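Local coordinates for designed CISK-PX domain (Synthetic construct, PDB 4OXW), which probably binds phosphoinositide headgroups as natural PX domains do, being a computationally designed version of the CISK PX domain, at residues H25-I30 against Y42-F48; I12-K17 against L81-K85; V63-P67 against G87-Y91; D47-L51 against L106-F110. One frame throughout, in Å; residues are numbered along the deposited sequence.

Contact 1: H25-I30 against Y42-F48; sequences HVMYKI and YRRYSDF. With SO4 (sulfate ion), chain B; SO4 (sulfate ion), chain C.
The Arg44 guanidinium comes up to the His25 ring with NH2 3.6 Å from ND1 and the two planes 66° apart. Ser46 OG covers one face of the guanidinium over its centre, while O2 of the chain B sulfate and O1 of the chain C sulfate sit at its edge, in plane. The Tyr28 ring has the Arg43 carbonyl oxygen at its edge, 3.4 Å from CD2. Tyr42 lies alongside Lys29, whose CG is 3.7 Å from Tyr42 CE1 and whose extended chain runs on past the ring toward Tyr42 OH. Arg44 bends at its third torsion (chi3 60°), which turns the group toward the anions: NH2 reaches the chain B O2 at 2.7 Å and makes an almost straight bond, 177°, to the chain C O1. Ser46 N also donates to the chain B ion, and His25 ND1 does so weakly. The frame is a beta hairpin running into helix 45-58, with Tyr28 and Arg43 as a hydrogen-bonded antiparallel pair (Tyr28 N to Arg43 O 2.9 Å). Arg44 is the N-cap, and its N donates to Asp47 OD2 from above the carboxylate plane. The sulfates probably come from the crystallisation liquor, yet Arg44 probably corresponds to the arginine that binds the lipid 3-phosphate in natural PX domains. Ile30 CD1 packs 3.7 Å from Phe48 CZ. One water links Val26 O, Tyr45 N and the chain B sulfate.

Contact 2: I12-K17 against L81-K85; sequences IPDFEK and LEKRK
Lys85, Phe15 and Leu81 bury more surface here than any other residues, and they illustrate how one lysine can pack with its stem and bond with its tip. The stem leaves the helix with CG trans to the backbone N (chi1 -180°) and runs alongside Ile12 the other way, CG lying 3.8 Å from Ile12 CG2 and CD 3.5 Å from Ile12 O. A bend at chi3 (62°) then carries NZ to Pro13 O at 3.1 Å, approaching from above the carbonyl plane. In a salt bridge, the same NZ meets the syn lone pair of Glu82 OE1, 3.0 Å away. In the fold this is helix 78-96 lying across edge strand 9-18 of the three-stranded antiparallel sheet of the PX domain. Phe15 CG is set between the backbone N and the carbonyl carbon (chi1 66°), and the ring takes Leu81 CB over one face in a CH-pi contact, CB standing 4.0 Å from the ring centroid. Leu81 CD1 reaches on to Phe15 CE1, at 3.9 Å. Against the same ring, Glu82 OE2 approaches CE2 to 3.4 Å, with the carboxylate turned well out of the ring plane. With an alanine in place of Lys85, Glu82 would probably be left without its charged mate, and a gap would open over Ile12. Farther along the strand, the Lys17 chain skirts Leu81 CD1 on its way to a hydrogen bond with Ala75 O.

Contact 3: V63-P67 against G87-Y91; sequences VPELP and GLEKY
Tyr91 lays its ring against the loop 63-67, and its side chain can be read outward as a series of separate meetings. CB starts the series beside Pro67, 4.2 Å from CD. A chi1 of 180° carries the ring out to the loop. One edge then faces two successive carbonyls, lying near the ring plane: CD1 is 3.4 Å from Glu65 O, and CE1 is 3.4 Å from Pro64 O. CD1 also packs against Pro64 CG, at 3.8 Å. Over one face sits Leu66 CD1, 3.7 Å from the ring centroid and only 5° off the ring normal, a CH-pi contact centred on the ring. At the tip, Tyr91 OH touches Val63 CG1, 3.6 Å away, and is hydrogen-bonded to His52 ND1. One turn earlier in the helix, Pro67 CG rests on the backbone of Gly87, 3.5 Å from its C, and against CD2 of Leu88. No hydrogen bond joins the two segments, so between them the hold is by aliphatic and aromatic packing. Pro64 and Pro67 fit the PxxP pattern of the proline-rich loop known in PX domains. This loop follows helix 45-58 and leads toward helix 78-96. Leu66 packs back on Tyr45 of helix 45-58, whose OH is hydrogen-bonded to Pro67 O, and Leu88 packs on Phe48 of that helix and on Ile12 of strand 9-18.

Contact 4: D47-L51 against L106-F110; sequences DFYWL and LVVSF
Leu106 opens the contact by setting CB 3.9 Å from Leu51 CD1, the two leucine side chains overlapping as they point contrary ways. Its CD2 meets the exposed indole of Trp50 at CZ3, 3.9 Å away. Val107 adds a looser touch, CG2 to Leu51 CD1 at 4.3 Å, and also packs on Leu55 and Ile95. One turn on, Phe110 carries its ring across to helix 45-58, its CG anti to the backbone N (chi1 -174°). Leu51 CD2 stands over the centre of one of its faces, 3.8 Å from the centroid, a CH-pi contact. The ring then presents its edge to the face of Phe48 in a T-shaped pair, centroids 4.9 Å apart and planes at 72°. Phe110 would probably lose the aromatic face that fixes its edge, and be left freer to turn, if Phe48 were an alanine. CE1 of Phe110 lies beside Asp47, 3.9 Å from CB. The helix segments run nearly antiparallel, at 167°, with axes far enough apart that large side chains must bridge them. No hydrogen bond crosses between the segments, which implies that helix 105-112 is held to helix 45-58 here by dispersion and ring edge-to-face attraction.

In the fold
From the N terminus, strand 9-18 opens the longest of the four loops, 64 residues at its closest ends, which contact 2 closes on helix 78-96. Contact 1, the hairpin and the start of helix 45-58, lies wholly within that loop and is joined to strand 9-18 through the sheet. Contact 4 opens on the helix residues where contact 1 ends and closes late, on helix 105-112; contact 3 falls between its two segments. Contacts 2 and 3 cross, because 63-67 lies between 12-17 and 81-85 while 87-91 comes after; contacts 2 and 4 cross as well. Together they tie sheet, proline-rich loop and three helices into one body, with Phe48, Leu88 and Ile12 meeting where all four approach.

Contact 1: H25-I30 against Y42-F48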
# COMPACT_ATOMS: atom_id res chain seq x y z
N HIS A 25 -10.44 1.18 -11.64
CA HIS A 25 -9.63 0.65 -10.53
C HIS A 25 -8.92 1.84 -9.89
O HIS A 25 -8.68 2.87 -10.55
CB HIS A 25 -8.61 -0.41 -10.99
CG HIS A 25 -9.25 -1.68 -11.47
ND1 HIS A 25 -9.77 -2.63 -10.61
CD2 HIS A 25 -9.48 -2.15 -12.72
CE1 HIS A 25 -10.29 -3.63 -11.31
NE2 HIS A 25 -10.13 -3.36 -12.60
N VAL A 26 -8.60 1.72 -8.60
CA VAL A 26 -7.98 2.80 -7.86
C VAL A 26 -6.58 2.30 -7.49
O VAL A 26 -6.44 1.19 -6.99
CB VAL A 26 -8.74 3.10 -6.58
CG1 VAL A 26 -8.00 4.07 -5.67
CG2 VAL A 26 -10.14 3.65 -6.88
N MET A 27 -5.61 3.11 -7.81
CA MET A 27 -4.22 2.87 -7.43
C MET A 27 -3.74 3.94 -6.49
O MET A 27 -4.15 5.09 -6.55
CB MET A 27 -3.35 2.83 -8.67
CG MET A 27 -3.76 1.73 -9.62
SD MET A 27 -2.35 0.74 -10.10
CE MET A 27 -3.17 -0.28 -11.33
N TYR A 28 -2.85 3.54 -5.58
CA TYR A 28 -2.32 4.41 -4.55
C TYR A 28 -0.88 4.68 -4.92
O TYR A 28 -0.15 3.75 -5.24
CB TYR A 28 -2.42 3.76 -3.12
CG TYR A 28 -3.89 3.55 -2.76
CD1 TYR A 28 -4.63 4.56 -2.15
CD2 TYR A 28 -4.56 2.41 -3.12
CE1 TYR A 28 -5.98 4.44 -1.89
CE2 TYR A 28 -5.92 2.25 -2.87
CZ TYR A 28 -6.65 3.30 -2.28
OH TYR A 28 -8.03 3.20 -2.01
N LYS A 29 -0.50 5.96 -4.96
CA LYS A 29 0.85 6.35 -5.29
C LYS A 29 1.70 6.34 -4.02
O LYS A 29 1.49 7.15 -3.12
CB LYS A 29 0.83 7.75 -5.91
CG LYS A 29 2.21 8.27 -6.20
CD LYS A 29 2.18 9.67 -6.79
CE LYS A 29 3.58 10.05 -7.26
NZ LYS A 29 3.64 11.46 -7.77
N ILE A 30 2.64 5.40 -3.92
CA ILE A 30 3.54 5.32 -2.78
C ILE A 30 4.87 6.04 -3.15
O ILE A 30 5.55 5.64 -4.11
CB ILE A 30 3.85 3.89 -2.36
CG1 ILE A 30 2.56 3.03 -2.27
CG2 ILE A 30 4.66 3.88 -1.05
CD1 ILE A 30 2.83 1.57 -2.03
N TYR A 42 3.06 2.47 -7.88
CA TYR A 42 1.62 2.53 -7.78
C TYR A 42 1.09 1.17 -7.44
O TYR A 42 1.44 0.19 -8.12
CB TYR A 42 1.05 2.99 -9.14
CG TYR A 42 1.48 4.36 -9.46
CD1 TYR A 42 0.70 5.42 -9.15
CD2 TYR A 42 2.73 4.60 -10.01
CE1 TYR A 42 1.13 6.70 -9.42
CE2 TYR A 42 3.17 5.86 -10.27
CZ TYR A 42 2.35 6.92 -9.98
OH TYR A 42 2.76 8.21 -10.23
N ARG A 43 0.18 1.08 -6.47
CA ARG A 43 -0.33 -0.21 -6.00
C ARG A 43 -1.80 -0.14 -5.70
O ARG A 43 -2.30 0.79 -5.07
CB ARG A 43 0.41 -0.67 -4.72
CG ARG A 43 1.90 -0.83 -4.95
CD ARG A 43 2.22 -2.11 -5.75
NE ARG A 43 3.67 -2.24 -5.91
CZ ARG A 43 4.34 -2.10 -7.03
NH1 ARG A 43 3.72 -1.83 -8.18
NH2 ARG A 43 5.66 -2.23 -7.03
N ARG A 44 -2.50 -1.19 -6.07
CA ARG A 44 -3.92 -1.34 -5.73
C ARG A 44 -4.10 -1.92 -4.35
O ARG A 44 -3.19 -2.56 -3.81
CB ARG A 44 -4.61 -2.32 -6.75
CG ARG A 44 -4.55 -1.91 -8.18
CD ARG A 44 -4.92 -3.10 -9.07
NE ARG A 44 -6.27 -3.55 -8.75
CZ ARG A 44 -6.72 -4.78 -8.98
NH1 ARG A 44 -5.93 -5.70 -9.54
NH2 ARG A 44 -7.97 -5.10 -8.67
N TYR A 45 -5.29 -1.77 -3.77
CA TYR A 45 -5.59 -2.38 -2.48
C TYR A 45 -5.30 -3.88 -2.52
O TYR A 45 -4.75 -4.44 -1.57
CB TYR A 45 -7.06 -2.20 -2.06
CG TYR A 45 -7.39 -2.91 -0.77
CD1 TYR A 45 -7.08 -2.36 0.47
CD2 TYR A 45 -8.02 -4.17 -0.78
CE1 TYR A 45 -7.37 -3.03 1.65
CE2 TYR A 45 -8.29 -4.82 0.39
CZ TYR A 45 -7.96 -4.28 1.61
OH TYR A 45 -8.25 -4.93 2.78
N SER A 46 -5.65 -4.53 -3.62
CA SER A 46 -5.44 -5.99 -3.73
C SER A 46 -3.96 -6.34 -3.71
O SER A 46 -3.61 -7.44 -3.28
CB SER A 46 -6.09 -6.56 -4.98
OG SER A 46 -5.62 -5.95 -6.16
N ASP A 47 -3.10 -5.44 -4.18
CA ASP A 47 -1.63 -5.66 -4.04
C ASP A 47 -1.22 -5.64 -2.56
O ASP A 47 -0.44 -6.50 -2.09
CB ASP A 47 -0.82 -4.66 -4.81
CG ASP A 47 -1.12 -4.66 -6.30
OD1 ASP A 47 -1.28 -5.75 -6.86
OD2 ASP A 47 -1.06 -3.57 -6.88
N PHE A 48 -1.68 -4.65 -1.82
CA PHE A 48 -1.45 -4.59 -0.39
C PHE A 48 -2.00 -5.81 0.34
O PHE A 48 -1.37 -6.33 1.24
CB PHE A 48 -2.11 -3.39 0.27
CG PHE A 48 -1.45 -2.07 0.03
CD1 PHE A 48 -0.56 -1.54 0.97
CD2 PHE A 48 -1.77 -1.29 -1.07
CE1 PHE A 48 -0.00 -0.29 0.77
CE2 PHE A 48 -1.20 -0.03 -1.28
CZ PHE A 48 -0.32 0.48 -0.34
S SO4 B . -8.87 -3.34 -5.82
O1 SO4 B . -9.34 -2.02 -5.25
O2 SO4 B . -9.27 -3.22 -7.26
O3 SO4 B . -7.46 -3.74 -5.60
O4 SO4 B . -9.62 -4.37 -5.09
S SO4 C . -8.15 -9.03 -9.60
O1 SO4 C . -9.08 -7.92 -9.28
O2 SO4 C . -8.50 -9.63 -10.92
O3 SO4 C . -6.74 -8.54 -9.68
O4 SO4 C . -8.24 -10.08 -8.55
O HOH W 1 -7.47 -0.27 -5.01

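Contact 2: I12-K17 against L81-K85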
# COMPACT_ATOMS: atom_id res chain seq x y z
N ILE A 12 1.93 8.04 1.12
CA ILE A 12 0.96 7.88 0.06
C ILE A 12 0.19 9.18 -0.12
O ILE A 12 -0.86 9.42 0.53
CB ILE A 12 -0.02 6.69 0.33
CG1 ILE A 12 0.76 5.43 0.63
CG2 ILE A 12 -0.91 6.49 -0.89
CD1 ILE A 12 -0.12 4.22 0.91
N PRO A 13 0.74 10.07 -0.97
CA PRO A 13 0.15 11.41 -1.11
C PRO A 13 -1.21 11.41 -1.78
O PRO A 13 -2.08 12.23 -1.45
CB PRO A 13 1.19 12.14 -1.97
CG PRO A 13 2.01 11.07 -2.62
CD PRO A 13 2.06 9.98 -1.59
N ASP A 14 -1.42 10.47 -2.71
CA ASP A 14 -2.64 10.46 -3.51
C ASP A 14 -3.05 9.08 -3.94
O ASP A 14 -2.21 8.17 -3.98
CB ASP A 14 -2.43 11.22 -4.81
CG ASP A 14 -1.86 12.58 -4.61
OD1 ASP A 14 -2.62 13.47 -4.19
OD2 ASP A 14 -0.65 12.73 -4.88
N PHE A 15 -4.33 8.97 -4.28
CA PHE A 15 -4.84 7.87 -5.09
C PHE A 15 -5.21 8.40 -6.49
O PHE A 15 -5.37 9.62 -6.70
CB PHE A 15 -6.02 7.19 -4.40
CG PHE A 15 -7.21 8.03 -4.25
CD1 PHE A 15 -8.02 8.29 -5.33
CD2 PHE A 15 -7.53 8.59 -3.03
CE1 PHE A 15 -9.15 9.10 -5.18
CE2 PHE A 15 -8.65 9.36 -2.88
CZ PHE A 15 -9.45 9.64 -3.96
N GLU A 16 -5.30 7.49 -7.44
CA GLU A 16 -5.58 7.84 -8.82
C GLU A 16 -6.48 6.76 -9.40
O GLU A 16 -6.34 5.58 -9.07
CB GLU A 16 -4.28 7.88 -9.63
CG GLU A 16 -3.37 9.01 -9.19
CD GLU A 16 -2.04 9.04 -9.90
OE1 GLU A 16 -1.87 8.28 -10.88
OE2 GLU A 16 -1.18 9.83 -9.46
N LYS A 17 -7.39 7.14 -10.27
CA LYS A 17 -8.26 6.15 -10.92
C LYS A 17 -7.82 5.97 -12.34
O LYS A 17 -7.76 6.93 -13.10
CB LYS A 17 -9.71 6.58 -10.87
CG LYS A 17 -10.13 7.15 -9.53
CD LYS A 17 -11.63 7.05 -9.32
CE LYS A 17 -12.10 7.93 -8.17
NZ LYS A 17 -13.50 7.67 -7.74
N LEU A 81 -12.31 6.36 -0.02
CA LEU A 81 -10.94 6.30 -0.58
C LEU A 81 -9.94 7.16 0.20
O LEU A 81 -8.80 6.74 0.41
CB LEU A 81 -10.92 6.64 -2.07
CG LEU A 81 -11.72 5.79 -3.05
CD1 LEU A 81 -11.71 6.26 -4.49
CD2 LEU A 81 -11.29 4.32 -2.94
N GLU A 82 -10.32 8.36 0.67
CA GLU A 82 -9.40 9.11 1.47
C GLU A 82 -9.00 8.41 2.77
O GLU A 82 -7.84 8.46 3.17
CB GLU A 82 -9.95 10.49 1.84
CG GLU A 82 -10.17 11.44 0.69
CD GLU A 82 -8.91 11.87 -0.04
OE1 GLU A 82 -7.79 11.69 0.47
OE2 GLU A 82 -9.08 12.31 -1.20
N LYS A 83 -9.97 7.77 3.43
CA LYS A 83 -9.72 7.03 4.67
C LYS A 83 -8.90 5.78 4.41
O LYS A 83 -7.99 5.49 5.20
CB LYS A 83 -11.02 6.63 5.35
CG LYS A 83 -10.77 5.84 6.64
CD LYS A 83 -12.06 5.27 7.25
CE LYS A 83 -11.79 4.49 8.53
NZ LYS A 83 -13.07 4.11 9.21
N ARG A 84 -9.19 5.06 3.33
CA ARG A 84 -8.37 3.90 2.95
C ARG A 84 -6.91 4.34 2.64
O ARG A 84 -5.98 3.69 3.07
CB ARG A 84 -8.96 3.18 1.76
CG ARG A 84 -8.13 2.02 1.26
CD ARG A 84 -8.85 1.19 0.23
NE ARG A 84 -9.65 0.11 0.81
CZ ARG A 84 -10.28 -0.81 0.10
NH1 ARG A 84 -10.26 -0.78 -1.21
NH2 ARG A 84 -10.91 -1.83 0.69
N LYS A 85 -6.75 5.42 1.89
CA LYS A 85 -5.41 5.96 1.59
C LYS A 85 -4.64 6.16 2.89
O LYS A 85 -3.45 5.74 3.03
CB LYS A 85 -5.52 7.27 0.83
CG LYS A 85 -4.14 7.83 0.52
CD LYS A 85 -4.21 9.08 -0.35
CE LYS A 85 -4.96 10.14 0.44
NZ LYS A 85 -4.87 11.47 -0.23

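Contact 3: V63-P67 against G87-Y91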
# COMPACT_ATOMS: atom_id res chain seq x y z
N VAL A 63 3.53 -8.03 11.67
CA VAL A 63 2.70 -7.37 10.64
C VAL A 63 1.56 -6.62 11.33
O VAL A 63 0.82 -7.20 12.14
CB VAL A 63 2.16 -8.37 9.60
CG1 VAL A 63 1.30 -7.66 8.56
CG2 VAL A 63 3.29 -9.07 8.86
N PRO A 64 1.40 -5.34 11.00
CA PRO A 64 0.30 -4.54 11.53
C PRO A 64 -1.05 -4.92 10.91
O PRO A 64 -1.11 -5.66 9.93
CB PRO A 64 0.67 -3.12 11.13
CG PRO A 64 1.59 -3.23 10.00
CD PRO A 64 2.29 -4.55 10.13
N GLU A 65 -2.10 -4.36 11.47
CA GLU A 65 -3.43 -4.49 10.95
C GLU A 65 -3.59 -3.82 9.57
O GLU A 65 -3.25 -2.66 9.40
CB GLU A 65 -4.39 -3.83 11.95
CG GLU A 65 -5.84 -4.01 11.57
CD GLU A 65 -6.78 -3.14 12.41
OE1 GLU A 65 -6.29 -2.29 13.19
OE2 GLU A 65 -8.01 -3.34 12.26
N LEU A 66 -4.09 -4.56 8.59
CA LEU A 66 -4.33 -4.02 7.27
C LEU A 66 -5.72 -3.38 7.27
O LEU A 66 -6.64 -3.96 7.80
CB LEU A 66 -4.35 -5.16 6.23
CG LEU A 66 -4.50 -4.71 4.76
CD1 LEU A 66 -3.25 -4.08 4.18
CD2 LEU A 66 -4.90 -5.87 3.89
N PRO A 67 -5.88 -2.24 6.59
CA PRO A 67 -7.24 -1.68 6.39
C PRO A 67 -8.19 -2.70 5.76
O PRO A 67 -7.79 -3.53 4.94
CB PRO A 67 -7.00 -0.48 5.46
CG PRO A 67 -5.62 -0.10 5.77
CD PRO A 67 -4.85 -1.35 6.04
N GLY A 87 -5.13 4.89 5.86
CA GLY A 87 -4.85 3.61 6.54
C GLY A 87 -3.77 2.82 5.89
O GLY A 87 -2.94 2.18 6.57
N LEU A 88 -3.77 2.80 4.55
CA LEU A 88 -2.72 2.07 3.81
C LEU A 88 -1.37 2.75 4.01
O LEU A 88 -0.35 2.09 4.08
CB LEU A 88 -3.04 2.04 2.32
CG LEU A 88 -4.22 1.14 1.93
CD1 LEU A 88 -4.52 1.26 0.45
CD2 LEU A 88 -3.92 -0.33 2.24
N GLU A 89 -1.37 4.07 4.14
CA GLU A 89 -0.14 4.82 4.45
C GLU A 89 0.44 4.43 5.83
O GLU A 89 1.62 4.11 5.96
CB GLU A 89 -0.36 6.33 4.37
CG GLU A 89 0.87 7.14 4.74
CD GLU A 89 0.63 8.63 4.59
OE1 GLU A 89 -0.11 9.16 5.43
OE2 GLU A 89 1.15 9.25 3.62
N LYS A 90 -0.41 4.41 6.84
CA LYS A 90 0.02 3.99 8.20
C LYS A 90 0.52 2.56 8.15
O LYS A 90 1.56 2.20 8.74
CB LYS A 90 -1.16 4.14 9.19
CG LYS A 90 -0.83 3.62 10.57
CD LYS A 90 -1.90 4.06 11.56
CE LYS A 90 -1.85 3.26 12.86
NZ LYS A 90 -3.00 3.56 13.77
N TYR A 91 -0.19 1.70 7.40
CA TYR A 91 0.22 0.29 7.27
C TYR A 91 1.65 0.13 6.71
O TYR A 91 2.52 -0.51 7.32
CB TYR A 91 -0.74 -0.44 6.36
CG TYR A 91 -0.41 -1.90 6.14
CD1 TYR A 91 -0.81 -2.87 7.07
CD2 TYR A 91 0.26 -2.33 5.00
CE1 TYR A 91 -0.49 -4.21 6.89
CE2 TYR A 91 0.57 -3.66 4.79
CZ TYR A 91 0.22 -4.60 5.74
OH TYR A 91 0.54 -5.91 5.52

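Contact 4: D47-L51 against L106-F110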
# COMPACT_ATOMS: atom_id res chain seq x y z
N ASP A 47 -3.10 -5.44 -4.18
CA ASP A 47 -1.63 -5.66 -4.04
C ASP A 47 -1.22 -5.64 -2.56
O ASP A 47 -0.44 -6.50 -2.09
CB ASP A 47 -0.82 -4.66 -4.81
CG ASP A 47 -1.12 -4.66 -6.30
OD1 ASP A 47 -1.28 -5.75 -6.86
OD2 ASP A 47 -1.06 -3.57 -6.88
N PHE A 48 -1.68 -4.65 -1.82
CA PHE A 48 -1.45 -4.59 -0.39
C PHE A 48 -2.00 -5.81 0.34
O PHE A 48 -1.37 -6.33 1.24
CB PHE A 48 -2.11 -3.39 0.27
CG PHE A 48 -1.45 -2.07 0.03
CD1 PHE A 48 -0.56 -1.54 0.97
CD2 PHE A 48 -1.77 -1.29 -1.07
CE1 PHE A 48 -0.00 -0.29 0.77
CE2 PHE A 48 -1.20 -0.03 -1.28
CZ PHE A 48 -0.32 0.48 -0.34
N TYR A 49 -3.16 -6.29 -0.08
CA TYR A 49 -3.79 -7.44 0.56
C TYR A 49 -2.96 -8.72 0.35
O TYR A 49 -2.76 -9.47 1.30
CB TYR A 49 -5.19 -7.62 -0.02
CG TYR A 49 -6.01 -8.68 0.67
CD1 TYR A 49 -6.82 -8.38 1.76
CD2 TYR A 49 -6.01 -9.97 0.19
CE1 TYR A 49 -7.56 -9.35 2.39
CE2 TYR A 49 -6.76 -10.94 0.79
CZ TYR A 49 -7.52 -10.63 1.89
OH TYR A 49 -8.27 -11.64 2.46
N TRP A 50 -2.48 -8.94 -0.87
CA TRP A 50 -1.60 -10.06 -1.17
C TRP A 50 -0.30 -9.97 -0.35
O TRP A 50 0.10 -10.98 0.26
CB TRP A 50 -1.30 -10.15 -2.67
CG TRP A 50 -0.70 -11.49 -3.09
CD1 TRP A 50 -1.38 -12.61 -3.47
CD2 TRP A 50 0.68 -11.81 -3.16
NE1 TRP A 50 -0.49 -13.63 -3.76
CE2 TRP A 50 0.78 -13.16 -3.60
CE3 TRP A 50 1.85 -11.10 -2.90
CZ2 TRP A 50 2.00 -13.79 -3.76
CZ3 TRP A 50 3.05 -11.72 -3.08
CH2 TRP A 50 3.12 -13.06 -3.50
N LEU A 51 0.33 -8.79 -0.33
CA LEU A 51 1.55 -8.57 0.45
C LEU A 51 1.28 -8.96 1.91
O LEU A 51 2.06 -9.70 2.56
CB LEU A 51 1.98 -7.11 0.39
CG LEU A 51 3.11 -6.78 1.34
CD1 LEU A 51 4.39 -7.46 0.86
CD2 LEU A 51 3.29 -5.28 1.42
N LEU A 106 9.76 -9.57 -0.34
CA LEU A 106 8.38 -9.20 -0.73
C LEU A 106 8.22 -7.72 -0.66
O LEU A 106 7.61 -7.10 -1.53
CB LEU A 106 7.34 -9.87 0.16
CG LEU A 106 7.21 -11.36 -0.04
CD1 LEU A 106 6.46 -11.97 1.12
CD2 LEU A 106 6.54 -11.64 -1.36
N VAL A 107 8.71 -7.14 0.42
CA VAL A 107 8.55 -5.72 0.63
C VAL A 107 9.42 -4.95 -0.33
O VAL A 107 9.00 -3.95 -0.89
CB VAL A 107 8.86 -5.37 2.08
CG1 VAL A 107 8.83 -3.85 2.27
CG2 VAL A 107 7.85 -6.08 2.99
N VAL A 108 10.67 -5.39 -0.53
CA VAL A 108 11.54 -4.73 -1.47
C VAL A 108 10.90 -4.68 -2.86
O VAL A 108 10.89 -3.63 -3.50
CB VAL A 108 12.92 -5.45 -1.51
CG1 VAL A 108 13.77 -4.94 -2.66
CG2 VAL A 108 13.64 -5.22 -0.18
N SER A 109 10.32 -5.79 -3.27
CA SER A 109 9.63 -5.85 -4.55
C SER A 109 8.40 -4.89 -4.56
O SER A 109 8.22 -4.06 -5.51
CB SER A 109 9.22 -7.28 -4.85
OG SER A 109 8.40 -7.33 -6.03
N PHE A 110 7.62 -4.97 -3.49
CA PHE A 110 6.40 -4.15 -3.36
C PHE A 110 6.73 -2.69 -3.56
O PHE A 110 6.00 -1.94 -4.21
CB PHE A 110 5.73 -4.39 -2.02
CG PHE A 110 4.40 -3.69 -1.88
CD1 PHE A 110 3.26 -4.25 -2.43
CD2 PHE A 110 4.29 -2.50 -1.16
CE1 PHE A 110 2.04 -3.64 -2.29
CE2 PHE A 110 3.06 -1.90 -0.98
CZ PHE A 110 1.93 -2.48 -1.55